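Long-range contact in cytochrome c-552/4 domain-containing protein (Ignicoccus hospitalis KIN4/I, PDB 4QO5), which is of unknown function but binds eight c-type hemes and probably transfers electrons at the membrane to which it is anchored: residues Y80-D92 / F99-V112. Numbering follows the deposited sequence.
Sequences YECHGLNPEKHPD and FKIHPIVTPNDCAV. With HEC (heme c), chain C.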
loop_
_atom_site.group_PDB
_atom_site.type_symbol
_atom_site.label_atom_id
_atom_site.label_comp_id
_atom_site.label_asym_id
_atom_site.label_seq_id
_atom_site.Cartn_x
_atom_site.Cartn_y
_atom_site.Cartn_z
ATOM N N TYR A 80 -37.000 -13.279 -1.153
ATOM C CA TYR A 80 -38.287 -12.610 -1.297
ATOM C C TYR A 80 -38.549 -11.632 -0.153
ATOM O O TYR A 80 -39.195 -10.599 -0.344
ATOM C CB TYR A 80 -39.415 -13.631 -1.404
ATOM C CG TYR A 80 -40.770 -12.966 -1.544
ATOM C CD1 TYR A 80 -41.176 -12.452 -2.766
ATOM C CD2 TYR A 80 -41.615 -12.828 -0.448
ATOM C CE1 TYR A 80 -42.408 -11.831 -2.907
ATOM C CE2 TYR A 80 -42.853 -12.205 -0.581
ATOM C CZ TYR A 80 -43.234 -11.713 -1.815
ATOM O OH TYR A 80 -44.450 -11.088 -1.973
ATOM N N GLU A 81 -38.020 -11.945 1.029
ATOM C CA GLU A 81 -38.272 -11.118 2.202
ATOM C C GLU A 81 -37.702 -9.715 2.007
ATOM O O GLU A 81 -38.333 -8.738 2.388
ATOM C CB GLU A 81 -37.741 -11.776 3.483
ATOM C CG GLU A 81 -38.576 -12.967 3.964
ATOM C CD GLU A 81 -38.712 -14.083 2.920
ATOM O OE1 GLU A 81 -39.857 -14.396 2.516
ATOM O OE2 GLU A 81 -37.678 -14.656 2.505
ATOM N N CYS A 82 -36.533 -9.605 1.385
ATOM C CA CYS A 82 -35.986 -8.283 1.023
ATOM C C CYS A 82 -36.494 -7.711 -0.299
ATOM O O CYS A 82 -36.982 -6.586 -0.350
ATOM C CB CYS A 82 -34.462 -8.315 1.008
ATOM S SG CYS A 82 -33.860 -8.416 2.691
ATOM N N HIS A 83 -36.354 -8.477 -1.373
ATOM C CA HIS A 83 -36.610 -7.945 -2.698
ATOM C C HIS A 83 -38.083 -7.781 -3.012
ATOM O O HIS A 83 -38.431 -7.121 -3.981
ATOM C CB HIS A 83 -35.947 -8.817 -3.768
ATOM C CG HIS A 83 -34.465 -8.677 -3.791
ATOM N ND1 HIS A 83 -33.831 -7.609 -4.396
ATOM C CD2 HIS A 83 -33.484 -9.438 -3.254
ATOM C CE1 HIS A 83 -32.524 -7.731 -4.249
ATOM N NE2 HIS A 83 -32.300 -8.835 -3.571
ATOM N N GLY A 84 -38.942 -8.380 -2.197
ATOM C CA GLY A 84 -40.380 -8.249 -2.405
ATOM C C GLY A 84 -41.034 -7.228 -1.488
ATOM O O GLY A 84 -42.253 -7.059 -1.521
ATOM N N LEU A 85 -40.242 -6.550 -0.663
ATOM C CA LEU A 85 -40.794 -5.588 0.306
ATOM C C LEU A 85 -41.390 -4.329 -0.306
ATOM O O LEU A 85 -40.745 -3.667 -1.118
ATOM C CB LEU A 85 -39.712 -5.157 1.302
ATOM C CG LEU A 85 -39.522 -6.014 2.539
ATOM C CD1 LEU A 85 -38.265 -5.556 3.305
ATOM C CD2 LEU A 85 -40.754 -5.990 3.420
ATOM N N ASN A 86 -42.611 -3.988 0.111
ATOM C CA ASN A 86 -43.230 -2.715 -0.250
ATOM C C ASN A 86 -43.136 -2.370 -1.743
ATOM O O ASN A 86 -42.605 -1.314 -2.105
ATOM C CB ASN A 86 -42.592 -1.600 0.590
ATOM C CG ASN A 86 -42.873 -1.758 2.082
ATOM O OD1 ASN A 86 -43.904 -2.306 2.474
ATOM N ND2 ASN A 86 -41.968 -1.268 2.916
ATOM N N PRO A 87 -43.633 -3.266 -2.612
ATOM C CA PRO A 87 -43.466 -3.103 -4.063
ATOM C C PRO A 87 -43.877 -1.720 -4.554
ATOM O O PRO A 87 -43.185 -1.138 -5.393
ATOM C CB PRO A 87 -44.418 -4.144 -4.661
ATOM C CG PRO A 87 -44.718 -5.094 -3.574
ATOM C CD PRO A 87 -44.510 -4.399 -2.270
ATOM N N GLU A 88 -44.979 -1.202 -4.016
ATOM C CA GLU A 88 -45.564 0.053 -4.477
ATOM C C GLU A 88 -44.666 1.271 -4.221
ATOM O O GLU A 88 -44.828 2.308 -4.863
ATOM C CB GLU A 88 -46.944 0.259 -3.833
ATOM C CG GLU A 88 -46.917 0.649 -2.344
ATOM C CD GLU A 88 -46.518 -0.497 -1.404
ATOM O OE1 GLU A 88 -46.417 -1.654 -1.860
ATOM O OE2 GLU A 88 -46.300 -0.236 -0.201
ATOM N N LYS A 89 -43.720 1.145 -3.291
ATOM C CA LYS A 89 -42.805 2.240 -2.973
ATOM C C LYS A 89 -41.532 2.250 -3.821
ATOM O O LYS A 89 -40.728 3.179 -3.732
ATOM C CB LYS A 89 -42.405 2.182 -1.495
ATOM C CG LYS A 89 -43.579 2.263 -0.534
ATOM C CD LYS A 89 -43.099 2.166 0.909
ATOM C CE LYS A 89 -44.260 2.268 1.899
ATOM N NZ LYS A 89 -43.808 2.023 3.303
ATOM N N HIS A 90 -41.336 1.217 -4.632
ATOM C CA HIS A 90 -40.115 1.119 -5.417
ATOM C C HIS A 90 -40.414 1.210 -6.908
ATOM O O HIS A 90 -41.066 0.334 -7.451
ATOM C CB HIS A 90 -39.400 -0.194 -5.114
ATOM C CG HIS A 90 -38.907 -0.301 -3.704
ATOM N ND1 HIS A 90 -37.674 0.170 -3.309
ATOM C CD2 HIS A 90 -39.482 -0.830 -2.595
ATOM C CE1 HIS A 90 -37.503 -0.074 -2.021
ATOM N NE2 HIS A 90 -38.583 -0.681 -1.565
ATOM N N PRO A 91 -39.933 2.281 -7.562
ATOM C CA PRO A 91 -40.063 2.497 -9.009
ATOM C C PRO A 91 -39.363 1.410 -9.830
ATOM O O PRO A 91 -39.695 1.245 -11.005
ATOM C CB PRO A 91 -39.361 3.840 -9.226
ATOM C CG PRO A 91 -39.477 4.540 -7.898
ATOM C CD PRO A 91 -39.321 3.440 -6.888
ATOM N N ASP A 92 -38.406 0.706 -9.233
ATOM C CA ASP A 92 -37.734 -0.392 -9.931
ATOM C C ASP A 92 -38.401 -1.740 -9.660
ATOM O O ASP A 92 -37.821 -2.796 -9.921
ATOM C CB ASP A 92 -36.218 -0.433 -9.650
ATOM C CG ASP A 92 -35.875 -0.510 -8.166
ATOM O OD1 ASP A 92 -36.701 -0.096 -7.323
ATOM O OD2 ASP A 92 -34.743 -0.964 -7.847
ATOM N N PHE A 99 -43.617 -12.882 -9.247
ATOM C CA PHE A 99 -43.405 -12.062 -8.062
ATOM C C PHE A 99 -43.180 -10.605 -8.446
ATOM O O PHE A 99 -42.750 -10.309 -9.559
ATOM C CB PHE A 99 -42.187 -12.574 -7.301
ATOM C CG PHE A 99 -42.253 -14.037 -6.976
ATOM C CD1 PHE A 99 -41.567 -14.963 -7.747
ATOM C CD2 PHE A 99 -42.986 -14.483 -5.895
ATOM C CE1 PHE A 99 -41.622 -16.312 -7.443
ATOM C CE2 PHE A 99 -43.046 -15.824 -5.586
ATOM C CZ PHE A 99 -42.364 -16.741 -6.362
ATOM N N LYS A 100 -43.495 -9.689 -7.534
ATOM C CA LYS A 100 -43.211 -8.275 -7.755
ATOM C C LYS A 100 -41.963 -7.905 -6.961
ATOM O O LYS A 100 -42.028 -7.706 -5.749
ATOM C CB LYS A 100 -44.388 -7.406 -7.311
ATOM C CG LYS A 100 -45.616 -7.542 -8.198
ATOM C CD LYS A 100 -46.811 -6.804 -7.600
ATOM C CE LYS A 100 -47.753 -7.765 -6.883
ATOM N NZ LYS A 100 -49.076 -7.881 -7.571
ATOM N N ILE A 101 -40.821 -7.821 -7.634
ATOM C CA ILE A 101 -39.567 -7.594 -6.910
ATOM C C ILE A 101 -38.822 -6.371 -7.425
ATOM O O ILE A 101 -39.027 -5.938 -8.552
ATOM C CB ILE A 101 -38.644 -8.833 -6.961
ATOM C CG1 ILE A 101 -38.200 -9.103 -8.391
ATOM C CG2 ILE A 101 -39.341 -10.061 -6.372
ATOM C CD1 ILE A 101 -36.727 -8.849 -8.634
ATOM N N HIS A 102 -37.955 -5.814 -6.588
ATOM C CA HIS A 102 -37.109 -4.699 -6.998
ATOM C C HIS A 102 -35.668 -5.063 -6.668
ATOM O O HIS A 102 -35.405 -5.627 -5.609
ATOM C CB HIS A 102 -37.509 -3.391 -6.300
ATOM C CG HIS A 102 -37.464 -3.452 -4.802
ATOM N ND1 HIS A 102 -38.465 -4.029 -4.049
ATOM C CD2 HIS A 102 -36.539 -3.005 -3.912
ATOM C CE1 HIS A 102 -38.160 -3.934 -2.765
ATOM N NE2 HIS A 102 -36.988 -3.331 -2.656
ATOM N N PRO A 103 -34.738 -4.755 -7.584
ATOM C CA PRO A 103 -33.342 -5.163 -7.359
ATOM C C PRO A 103 -32.653 -4.350 -6.272
ATOM O O PRO A 103 -31.887 -4.930 -5.512
ATOM C CB PRO A 103 -32.676 -4.892 -8.710
ATOM C CG PRO A 103 -33.809 -5.027 -9.713
ATOM C CD PRO A 103 -34.981 -4.386 -8.991
ATOM N N ILE A 104 -32.906 -3.043 -6.198
ATOM C CA ILE A 104 -32.174 -2.233 -5.238
ATOM C C ILE A 104 -32.924 -2.189 -3.923
ATOM O O ILE A 104 -33.910 -1.454 -3.780
ATOM C CB ILE A 104 -31.873 -0.802 -5.746
ATOM C CG1 ILE A 104 -31.033 -0.859 -7.026
ATOM C CG2 ILE A 104 -31.112 0.003 -4.671
ATOM C CD1 ILE A 104 -30.797 0.516 -7.660
ATOM N N VAL A 105 -32.474 -3.014 -2.983
ATOM C CA VAL A 105 -33.025 -3.015 -1.641
ATOM C C VAL A 105 -32.425 -1.836 -0.863
ATOM O O VAL A 105 -31.208 -1.676 -0.793
ATOM C CB VAL A 105 -32.774 -4.374 -0.949
ATOM C CG1 VAL A 105 -33.220 -4.351 0.504
ATOM C CG2 VAL A 105 -33.450 -5.507 -1.723
ATOM N N THR A 106 -33.283 -1.004 -0.278
ATOM C CA THR A 106 -32.858 0.304 0.200
ATOM C C THR A 106 -32.900 0.385 1.730
ATOM O O THR A 106 -33.436 -0.516 2.373
ATOM C CB THR A 106 -33.792 1.379 -0.364
ATOM O OG1 THR A 106 -35.081 1.218 0.233
ATOM C CG2 THR A 106 -33.887 1.259 -1.898
ATOM N N PRO A 107 -32.317 1.452 2.312
ATOM C CA PRO A 107 -32.409 1.639 3.773
ATOM C C PRO A 107 -33.849 1.579 4.290
ATOM O O PRO A 107 -34.110 1.069 5.394
ATOM C CB PRO A 107 -31.827 3.042 3.977
ATOM C CG PRO A 107 -30.800 3.160 2.880
ATOM C CD PRO A 107 -31.427 2.458 1.690
ATOM N N ASN A 108 -34.793 2.067 3.497
ATOM C CA ASN A 108 -36.189 1.987 3.927
ATOM C C ASN A 108 -36.713 0.551 3.996
ATOM O O ASN A 108 -37.599 0.246 4.795
ATOM C CB ASN A 108 -37.090 2.889 3.079
ATOM C CG ASN A 108 -36.960 4.356 3.465
ATOM O OD1 ASN A 108 -36.201 4.703 4.375
ATOM N ND2 ASN A 108 -37.703 5.221 2.783
ATOM N N ASP A 109 -36.151 -0.334 3.171
ATOM C CA ASP A 109 -36.473 -1.754 3.264
ATOM C C ASP A 109 -35.834 -2.362 4.522
ATOM O O ASP A 109 -36.493 -3.075 5.282
ATOM C CB ASP A 109 -35.957 -2.502 2.034
ATOM C CG ASP A 109 -36.701 -2.116 0.765
ATOM O OD1 ASP A 109 -37.885 -1.699 0.856
ATOM O OD2 ASP A 109 -36.085 -2.221 -0.314
ATOM N N CYS A 110 -34.542 -2.104 4.708
ATOM C CA CYS A 110 -33.832 -2.524 5.913
ATOM C C CYS A 110 -34.569 -2.075 7.170
ATOM O O CYS A 110 -34.576 -2.792 8.182
ATOM C CB CYS A 110 -32.413 -1.936 5.942
ATOM S SG CYS A 110 -31.417 -2.235 4.442
ATOM N N ALA A 111 -35.182 -0.893 7.110
ATOM C CA ALA A 111 -35.818 -0.303 8.297
ATOM C C ALA A 111 -37.010 -1.102 8.789
ATOM O O ALA A 111 -37.489 -0.896 9.906
ATOM C CB ALA A 111 -36.238 1.133 8.038
ATOM N N VAL A 112 -37.509 -1.991 7.935
ATOM C CA VAL A 112 -38.634 -2.840 8.288
ATOM C C VAL A 112 -38.300 -3.656 9.542
ATOM O O VAL A 112 -39.172 -3.887 10.396
ATOM C CB VAL A 112 -39.049 -3.714 7.079
ATOM C CG1 VAL A 112 -40.056 -4.789 7.472
ATOM C CG2 VAL A 112 -39.616 -2.812 5.990
HETATM FE FE HEC C . -30.376 -9.447 -3.005
HETATM C CHA HEC C . -29.229 -6.944 -5.063
HETATM C CHB HEC C . -30.589 -11.537 -5.751
HETATM C CHC HEC C . -31.342 -11.869 -0.972
HETATM C CHD HEC C . -30.384 -7.262 -0.363
HETATM N NA HEC C . -29.952 -9.307 -4.981
HETATM C C1A HEC C . -29.493 -8.158 -5.627
HETATM C C2A HEC C . -29.346 -8.431 -7.032
HETATM C C3A HEC C . -29.703 -9.695 -7.230
HETATM C C4A HEC C . -30.090 -10.271 -5.958
HETATM C CMA HEC C . -29.693 -10.436 -8.585
HETATM C CAA HEC C . -28.898 -7.401 -8.099
HETATM C CBA HEC C . -27.468 -6.909 -7.947
HETATM C CGA HEC C . -26.579 -7.914 -8.614
HETATM O O1A HEC C . -25.499 -8.204 -8.034
HETATM O O2A HEC C . -26.962 -8.431 -9.702
HETATM N NB HEC C . -30.934 -11.235 -3.344
HETATM C C1B HEC C . -30.853 -11.995 -4.502
HETATM C C2B HEC C . -31.004 -13.387 -4.183
HETATM C C3B HEC C . -31.143 -13.417 -2.849
HETATM C C4B HEC C . -31.144 -12.103 -2.313
HETATM C CMB HEC C . -30.902 -14.519 -5.243
HETATM C CAB HEC C . -31.201 -14.524 -1.814
HETATM C CBB HEC C . -30.229 -15.701 -2.171
HETATM N NC HEC C . -30.821 -9.542 -1.068
HETATM C C1C HEC C . -31.237 -10.652 -0.384
HETATM C C2C HEC C . -31.682 -10.285 0.937
HETATM C C3C HEC C . -31.185 -9.048 1.115
HETATM C C4C HEC C . -30.795 -8.541 -0.147
HETATM C CMC HEC C . -31.983 -11.391 1.987
HETATM C CAC HEC C . -31.160 -8.030 2.283
HETATM C CBC HEC C . -30.894 -8.641 3.688
HETATM N ND HEC C . -29.897 -7.480 -2.787
HETATM C C1D HEC C . -29.929 -6.806 -1.569
HETATM C C2D HEC C . -29.425 -5.462 -1.691
HETATM C C3D HEC C . -29.071 -5.326 -3.164
HETATM C C4D HEC C . -29.408 -6.615 -3.753
HETATM C CMD HEC C . -29.318 -4.481 -0.488
HETATM C CAD HEC C . -28.478 -4.137 -3.972
HETATM C CBD HEC C . -28.554 -2.771 -3.319
HETATM C CGD HEC C . -27.321 -2.545 -2.460
HETATM O O1D HEC C . -27.218 -1.458 -1.857
HETATM O O2D HEC C . -26.444 -3.444 -2.385
HETATM O O HOH W 1 -43.877 -8.190 -3.478
HETATM O O HOH W 2 -39.607 -0.233 2.067
HETATM O O HOH W 3 -35.447 0.571 -5.003
#
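His90 and His102 lie face to face, ring centroids 3.5 Å apart and planes 10° from parallel, and Asp109 ties both to the start of helix 107-110. His90 NE2 donates a hydrogen bond to the syn lone pair of Asp109 OD1 at 2.7 Å, while His102 NE2 reaches Asp109 OD2, likewise at 2.7 Å, from above the carboxylate plane. Thr106 N comes to that same OD2 from the other face, so the carboxylate can hardly turn; Thr106 and Asp109 form a capping box, its return bond from Asp109 N to Thr106 OG1 weak, the hydroxyl also bonding to Asp209. An alanine in place of Asp109 would probably leave both imidazole N-H groups without their acceptor and the stacked rings freer to rotate. With CG between its backbone N and carbonyl carbon (chi1 58°), His102 turns its ring onto His90, while its backbone grips His83: His102 N donates to His83 O, and His83 ND1 donates to His102 O at 2.8 Å, nearly straight (169°). Val105 CG2 sits over one face of that imidazole. Thus held, His83 presents NE2 to the heme iron at 2.1 Å, opposite His222, and with Cys82 linked to the porphyrin it completes the CxxCH motif of a bis-histidine c-type heme.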